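Nitrogenase molybdenum-iron protein alpha chain (Clostridium pasteurianum, PDB 4WES) forms, with the beta chain, the molybdenum-iron component of nitrogenase, which reduces dinitrogen to ammonium at an iron-molybdenum-sulfur cluster. Local coordinates at residues I287-D290 and G291-T295; N353-S357 and F358-S362; T108-E112 and S113-F117. All coordinates share one frame; numbering follows the deposited sequence. Where two conformers were deposited one is given.

Contact 1: residues I287-D290 and G291-T295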
loop_
_atom_site.group_PDB
_atom_site.type_symbol
_atom_site.label_atom_id
_atom_site.label_comp_id
_atom_site.label_asym_id
_atom_site.label_seq_id
_atom_site.Cartn_x
_atom_site.Cartn_y
_atom_site.Cartn_z
ATOM N N ILE A 287 37.591 8.080 3.879
ATOM C CA ILE A 287 36.396 8.885 4.087
ATOM C C ILE A 287 36.763 10.377 4.063
ATOM O O ILE A 287 37.687 10.827 4.756
ATOM C CB ILE A 287 35.723 8.476 5.401
ATOM C CG1 ILE A 287 35.370 6.989 5.345
ATOM C CG2 ILE A 287 34.470 9.292 5.619
ATOM C CD1 ILE A 287 35.177 6.307 6.674
ATOM N N GLY A 288 36.067 11.124 3.210
ATOM C CA GLY A 288 36.300 12.535 3.020
ATOM C C GLY A 288 37.300 12.821 1.943
ATOM O O GLY A 288 38.292 12.101 1.799
ATOM N N VAL A 289 37.121 13.908 1.214
ATOM C CA VAL A 289 38.073 14.249 0.141
ATOM C C VAL A 289 39.478 14.350 0.704
ATOM O O VAL A 289 40.430 13.802 0.137
ATOM C CB VAL A 289 37.692 15.585 -0.523
ATOM C CG1 VAL A 289 38.751 16.033 -1.515
ATOM C CG2 VAL A 289 36.361 15.468 -1.257
ATOM N N ASP A 290 39.658 15.097 1.794
ATOM C CA ASP A 290 41.026 15.285 2.291
ATOM C C ASP A 290 41.641 13.966 2.740
ATOM O O ASP A 290 42.823 13.704 2.502
ATOM C CB ASP A 290 41.078 16.325 3.419
ATOM C CG ASP A 290 40.811 17.739 2.960
ATOM O OD1 ASP A 290 40.872 18.028 1.769
ATOM O OD2 ASP A 290 40.555 18.582 3.822
ATOM N N GLY A 291 40.824 13.129 3.362
ATOM C CA GLY A 291 41.290 11.821 3.784
ATOM C C GLY A 291 41.741 10.952 2.631
ATOM O O GLY A 291 42.841 10.393 2.653
ATOM N N ILE A 292 40.895 10.851 1.628
ATOM C CA ILE A 292 41.175 10.042 0.462
ATOM C C ILE A 292 42.408 10.530 -0.269
ATOM O O ILE A 292 43.282 9.725 -0.656
ATOM C CB ILE A 292 39.973 10.059 -0.508
ATOM C CG1 ILE A 292 38.720 9.501 0.145
ATOM C CG2 ILE A 292 40.315 9.306 -1.784
ATOM C CD1 ILE A 292 37.444 10.005 -0.499
ATOM N N VAL A 293 42.486 11.824 -0.497
ATOM C CA VAL A 293 43.610 12.410 -1.234
ATOM C C VAL A 293 44.935 12.114 -0.529
ATOM O O VAL A 293 45.930 11.714 -1.132
ATOM C CB VAL A 293 43.410 13.921 -1.418
ATOM C CG1 VAL A 293 44.674 14.593 -1.937
ATOM C CG2 VAL A 293 42.283 14.173 -2.380
ATOM N N GLU A 294 44.940 12.337 0.786
ATOM C CA GLU A 294 46.151 12.081 1.596
ATOM C C GLU A 294 46.518 10.593 1.526
ATOM O O GLU A 294 47.697 10.253 1.370
ATOM C CB GLU A 294 45.943 12.512 3.050
ATOM C CG GLU A 294 47.090 12.180 3.971
ATOM C CD GLU A 294 46.905 12.756 5.367
ATOM O OE1 GLU A 294 45.798 12.647 5.932
ATOM O OE2 GLU A 294 47.883 13.327 5.886
ATOM N N THR A 295 45.516 9.722 1.643
ATOM C CA THR A 295 45.751 8.281 1.581
ATOM C C THR A 295 46.403 7.910 0.242
ATOM O O THR A 295 47.405 7.184 0.202
ATOM C CB THR A 295 44.421 7.531 1.724
ATOM O OG1 THR A 295 43.857 7.764 3.020
ATOM C CG2 THR A 295 44.629 6.036 1.519
#

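Contact 2: residues N353-S357 and F358-S362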
loop_
_atom_site.group_PDB
_atom_site.type_symbol
_atom_site.label_atom_id
_atom_site.label_comp_id
_atom_site.label_asym_id
_atom_site.label_seq_id
_atom_site.Cartn_x
_atom_site.Cartn_y
_atom_site.Cartn_z
ATOM N N ASN A 353 37.338 14.777 8.987
ATOM C CA ASN A 353 37.856 15.664 7.958
ATOM C C ASN A 353 36.785 16.086 6.950
ATOM O O ASN A 353 36.831 17.196 6.431
ATOM C CB ASN A 353 39.086 15.076 7.254
ATOM C CG ASN A 353 38.756 14.005 6.209
ATOM O OD1 ASN A 353 38.488 14.310 5.052
ATOM N ND2 ASN A 353 38.770 12.754 6.604
ATOM N N MET A 354 35.798 15.208 6.733
ATOM C CA MET A 354 34.704 15.520 5.832
ATOM C C MET A 354 33.857 16.636 6.440
ATOM O O MET A 354 33.545 17.643 5.782
ATOM C CB MET A 354 33.892 14.260 5.558
ATOM C CG MET A 354 32.754 14.515 4.594
ATOM S SD MET A 354 32.260 13.103 3.634
ATOM C CE MET A 354 31.956 11.858 4.896
ATOM N N LEU A 355 33.488 16.496 7.710
ATOM C CA LEU A 355 32.731 17.563 8.375
ATOM C C LEU A 355 33.489 18.885 8.353
ATOM O O LEU A 355 32.900 19.944 8.085
ATOM C CB LEU A 355 32.392 17.160 9.799
ATOM C CG LEU A 355 31.394 15.999 9.901
ATOM C CD1 LEU A 355 31.186 15.610 11.348
ATOM C CD2 LEU A 355 30.064 16.327 9.259
ATOM N N LYS A 356 34.796 18.827 8.607
ATOM C CA LYS A 356 35.571 20.058 8.627
ATOM C C LYS A 356 35.577 20.723 7.247
ATOM O O LYS A 356 35.441 21.944 7.150
ATOM C CB LYS A 356 37.003 19.781 9.068
ATOM C CG LYS A 356 37.817 21.052 9.259
ATOM C CD LYS A 356 39.169 20.785 9.888
ATOM C CE LYS A 356 39.975 22.077 10.012
ATOM N NZ LYS A 356 41.374 21.741 10.385
ATOM N N SER A 357 35.702 19.937 6.183
ATOM C CA SER A 357 35.631 20.488 4.844
ATOM C C SER A 357 34.293 21.136 4.525
ATOM O O SER A 357 34.250 22.123 3.771
ATOM C CB SER A 357 35.926 19.419 3.789
ATOM O OG SER A 357 37.265 18.984 3.863
ATOM N N PHE A 358 33.214 20.648 5.131
ATOM C CA PHE A 358 31.889 21.231 4.961
ATOM C C PHE A 358 31.680 22.490 5.838
ATOM O O PHE A 358 30.622 23.118 5.765
ATOM C CB PHE A 358 30.791 20.225 5.349
ATOM C CG PHE A 358 30.661 18.987 4.470
ATOM C CD1 PHE A 358 31.421 18.776 3.315
ATOM C CD2 PHE A 358 29.737 18.041 4.823
ATOM C CE1 PHE A 358 31.213 17.627 2.573
ATOM C CE2 PHE A 358 29.539 16.903 4.092
ATOM C CZ PHE A 358 30.284 16.688 2.959
ATOM N N GLY A 359 32.682 22.841 6.636
ATOM C CA GLY A 359 32.577 23.989 7.528
ATOM C C GLY A 359 31.871 23.701 8.830
ATOM O O GLY A 359 31.444 24.638 9.511
ATOM N N VAL A 360 31.729 22.411 9.171
ATOM C CA VAL A 360 31.071 21.980 10.400
ATOM C C VAL A 360 32.134 21.808 11.486
ATOM O O VAL A 360 33.199 21.270 11.250
ATOM C CB VAL A 360 30.305 20.687 10.169
ATOM C CG1 VAL A 360 29.750 20.117 11.468
ATOM C CG2 VAL A 360 29.184 20.901 9.158
ATOM N N ASP A 361 31.823 22.310 12.684
ATOM C CA ASP A 361 32.724 22.309 13.813
ATOM C C ASP A 361 32.385 21.165 14.754
ATOM O O ASP A 361 31.324 21.187 15.405
ATOM C CB ASP A 361 32.575 23.670 14.526
ATOM C CG ASP A 361 33.437 23.815 15.741
ATOM O OD1 ASP A 361 34.232 22.917 16.073
ATOM O OD2 ASP A 361 33.321 24.902 16.382
ATOM N N SER A 362 33.271 20.165 14.836
ATOM C CA SER A 362 33.081 19.030 15.711
ATOM C C SER A 362 33.530 19.340 17.124
ATOM O O SER A 362 34.716 19.485 17.383
ATOM C CB SER A 362 33.787 17.791 15.174
ATOM O OG SER A 362 33.269 17.453 13.901
#

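Contact 3: residues T108-E112 and S113-F117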
loop_
_atom_site.group_PDB
_atom_site.type_symbol
_atom_site.label_atom_id
_atom_site.label_comp_id
_atom_site.label_asym_id
_atom_site.label_seq_id
_atom_site.Cartn_x
_atom_site.Cartn_y
_atom_site.Cartn_z
ATOM N N THR A 108 22.541 -23.076 16.039
ATOM C CA THR A 108 22.141 -24.330 16.653
ATOM C C THR A 108 20.903 -24.175 17.524
ATOM O O THR A 108 20.398 -25.175 18.028
ATOM C CB THR A 108 23.275 -24.900 17.504
ATOM O OG1 THR A 108 23.671 -23.914 18.459
ATOM C CG2 THR A 108 24.464 -25.308 16.634
ATOM N N ASP A 109 20.368 -22.948 17.671
ATOM C CA ASP A 109 19.068 -22.759 18.308
ATOM C C ASP A 109 18.967 -23.564 19.620
ATOM O O ASP A 109 18.072 -24.362 19.811
ATOM C CB ASP A 109 17.955 -23.140 17.319
ATOM C CG ASP A 109 16.550 -22.856 17.778
ATOM O OD1 ASP A 109 16.323 -22.024 18.691
ATOM O OD2 ASP A 109 15.648 -23.461 17.163
ATOM N N MET A 110 19.922 -23.309 20.513
ATOM C CA MET A 110 20.028 -24.111 21.716
ATOM C C MET A 110 18.738 -24.038 22.540
ATOM O O MET A 110 18.116 -22.971 22.680
ATOM C CB MET A 110 21.263 -23.681 22.514
ATOM C CG MET A 110 22.624 -24.020 21.876
ATOM S SD MET A 110 24.099 -23.365 22.740
ATOM C CE MET A 110 23.758 -23.817 24.426
ATOM N N GLN A 111 18.397 -25.208 23.056
ATOM C CA GLN A 111 17.224 -25.399 23.898
ATOM C C GLN A 111 17.656 -25.786 25.309
ATOM O O GLN A 111 18.854 -25.988 25.575
ATOM C CB GLN A 111 16.354 -26.512 23.291
ATOM C CG GLN A 111 15.898 -26.246 21.880
ATOM C CD GLN A 111 14.933 -25.098 21.839
ATOM O OE1 GLN A 111 13.832 -25.176 22.407
ATOM N NE2 GLN A 111 15.295 -24.029 21.165
ATOM N N GLU A 112 16.693 -25.917 26.212
ATOM C CA GLU A 112 17.053 -26.265 27.583
ATOM C C GLU A 112 17.819 -27.593 27.642
ATOM O O GLU A 112 18.747 -27.750 28.465
ATOM C CB GLU A 112 15.813 -26.298 28.483
ATOM C CG GLU A 112 16.155 -26.447 29.967
ATOM C CD GLU A 112 15.020 -26.180 30.912
ATOM O OE1 GLU A 112 15.260 -25.627 32.020
ATOM O OE2 GLU A 112 13.905 -26.549 30.534
ATOM N N SER A 113 17.462 -28.564 26.801
ATOM C CA SER A 113 18.205 -29.830 26.774
ATOM C C SER A 113 19.688 -29.631 26.490
ATOM O O SER A 113 20.550 -30.330 27.039
ATOM C CB SER A 113 17.588 -30.795 25.786
ATOM O OG SER A 113 17.577 -30.286 24.470
ATOM N N ASP A 114 20.016 -28.689 25.602
ATOM C CA ASP A 114 21.414 -28.414 25.329
ATOM C C ASP A 114 22.120 -27.795 26.527
ATOM O O ASP A 114 23.277 -28.084 26.797
ATOM C CB ASP A 114 21.489 -27.503 24.110
ATOM C CG ASP A 114 20.818 -28.135 22.899
ATOM O OD1 ASP A 114 21.327 -29.210 22.430
ATOM O OD2 ASP A 114 19.780 -27.589 22.451
ATOM N N ILE A 115 21.426 -26.934 27.266
ATOM C CA ILE A 115 22.002 -26.343 28.451
ATOM C C ILE A 115 22.235 -27.373 29.543
ATOM O O ILE A 115 23.303 -27.394 30.173
ATOM C CB ILE A 115 21.080 -25.219 29.005
ATOM C CG1 ILE A 115 20.861 -24.105 27.977
ATOM C CG2 ILE A 115 21.621 -24.689 30.327
ATOM C CD1 ILE A 115 22.079 -23.312 27.624
ATOM N N VAL A 116 21.277 -28.282 29.714
ATOM C CA VAL A 116 21.350 -29.264 30.803
ATOM C C VAL A 116 22.317 -30.408 30.480
ATOM O O VAL A 116 23.065 -30.853 31.340
ATOM C CB VAL A 116 19.949 -29.790 31.141
ATOM C CG1 VAL A 116 19.987 -30.911 32.189
ATOM C CG2 VAL A 116 19.071 -28.643 31.671
ATOM N N PHE A 117 22.301 -30.867 29.227
ATOM C CA PHE A 117 23.027 -32.052 28.838
ATOM C C PHE A 117 24.220 -31.795 27.948
ATOM O O PHE A 117 24.986 -32.728 27.669
ATOM C CB PHE A 117 22.081 -33.066 28.167
ATOM C CG PHE A 117 20.916 -33.439 28.983
ATOM C CD1 PHE A 117 21.086 -34.084 30.209
ATOM C CD2 PHE A 117 19.643 -33.153 28.556
ATOM C CE1 PHE A 117 19.990 -34.420 30.962
ATOM C CE2 PHE A 117 18.540 -33.479 29.338
ATOM C CZ PHE A 117 18.707 -34.140 30.534
#

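Contact 1: residues I287-D290 and G291-T295
V289 and V293 run alongside each other on the first turns of helix 289-303. V289 CG1 approaches V293 CG2 to 4.1 Å, though V293 has two deposited conformers and this touch belongs to one. Helix 306-334 covers both valines, and V496 of helix 492-507 also packs on V289. Round the helix, I292 folds back on the N-cap residue. Its CG1 is anti to the carbonyl carbon (chi1 -61°) and therefore lies on the side of the backbone N, 3.1 Å from G288 O, with CD1 alongside. That same oxygen receives the N-H of I292 at 2.9 Å in an almost straight bond (173°), so the N-cap carbonyl is gripped at its end and flanked by aliphatic carbon. V293 N to V289 O, also 2.9 Å, and E294 N to D290 O continue the pattern. T295 OG1 bonds G291 O at 2.8 Å from above the carbonyl plane, while T295 N reaches it from the opposite face. The buried threonine hydroxyl finds an acceptor in its own helix, and two bonds hold G291 O. The carbonyls of 288-291 are thus satisfied within the helix, whereas I287 O and, weakly, G291 N depend on N353 of helix 352-357.

Contact 2: residues N353-S357 and F358-S362
This is a helix C-terminus closed by a Schellman motif, where helix 352-357 ends and the chain turns into strand 361-367, an inner strand of the mixed sheet. M354 and L355 reach forward from the helix to meet F358 and V360, with G359 as the turning point. The two defining bonds run back into the last turn: V360 N to L355 O at 2.9 Å, and G359 N to K356 O, also 2.9 Å. G359 has a positive phi of 83°, which takes the chain out of the helix. F358 N bonds M354 O at 3.1 Å, with a second, weak bond to L355 O.

The apolar contact that commonly accompanies the motif is present, L355 CB resting 4.1 Å from V360 CB, while L355 CD1 extends as far as S362 OG. M354 follows the flank of F358 in the same direction. It lays its CG over the face of the F358 ring, 4.1 Å from the centroid, a CH-pi contact whose placement is set by chi1 (-179°), which carries CG opposite the backbone N. SD sits obliquely, 5.1 Å from the centroid, and completes a Met-aromatic contact. M354 O lies over the same face, 3.4 Å above the ring plane and toward its rim. V496 and F499 of helix 492-507 pack on both side chains, and the F330 ring meets that of F358.

L355 O accepts one good and one weak bond and M354 O a single good one, so carbonyls at the end of the helix, where no further turn follows, are satisfied by the turn itself. A buried aromatic and aliphatic cover lies over them, which probably shields these bonds from water.

Contact 3: residues T108-E112 and S113-F117
D114 meets the backbone of Q111, the N-cap residue of helix 112-117, through its carboxylate: Q111 N donates to D114 OD2 at 2.8 Å in a nearly straight bond (171°), OD2 accepting through its anti lone pair. CG of D114 is anti to its carbonyl carbon (chi1 -58°), which turns the carboxylate back past the helix start. In the other direction Q111 O receives I115 N at 3.2 Å and a weak bond from D114 N. V116 N to E112 O at 2.9 Å carries the helix on, and E112 CG passes obliquely by V116 CG2 at 4.0 Å.

The Q111 side chain, bent at chi2 (-67°), turns off from the helix. Its NE2 bonds D109 O at 3.1 Å, with the acceptor almost exactly in the amide plane, and so ties the loop ahead of the cap to itself. M110 lies roughly perpendicular to I115, M110 CE to I115 CD1 3.6 Å, in one of two deposited conformers of M110. Both also pack on I150.

Farther out, K122 bonds D109 O as well, and T108 OG1 is held by H74 and G75. D109 forms salt bridges with R16 and K21 of the beta chain, whose Y142 packs on E112 and I115.

The bond from the N-cap N-H to the side chain three residues on is one half of a capping box, and M110 across from I115 fits a hydrophobic staple. Together they start a helix at the alpha-beta interface, with the M110 side chain about 8 Å from the [8Fe-7S] cluster.

Along the chain contact 3 comes first, then contact 1, then contact 2. Contacts 1 and 2 are neighbours, their centres 13 Å apart: N353, in helix 352-357, sets its ND2 2.9 Å from I287 O and its OD1 3.1 Å from G291 N, a bond on the weak side, linking the start of helix 289-303 to the helix that leads into the mixed sheet. Helix 492-507 packs on both. Contact 3 lies on the opposite side of the chain's centre, about 50 Å away between centres, beside the four-stranded parallel sheet that ends in strand 106-107. The I287 side chain is about 7 Å from the iron-molybdenum cluster, contact 2 farther off; contact 3 neighbours the [8Fe-7S] cluster.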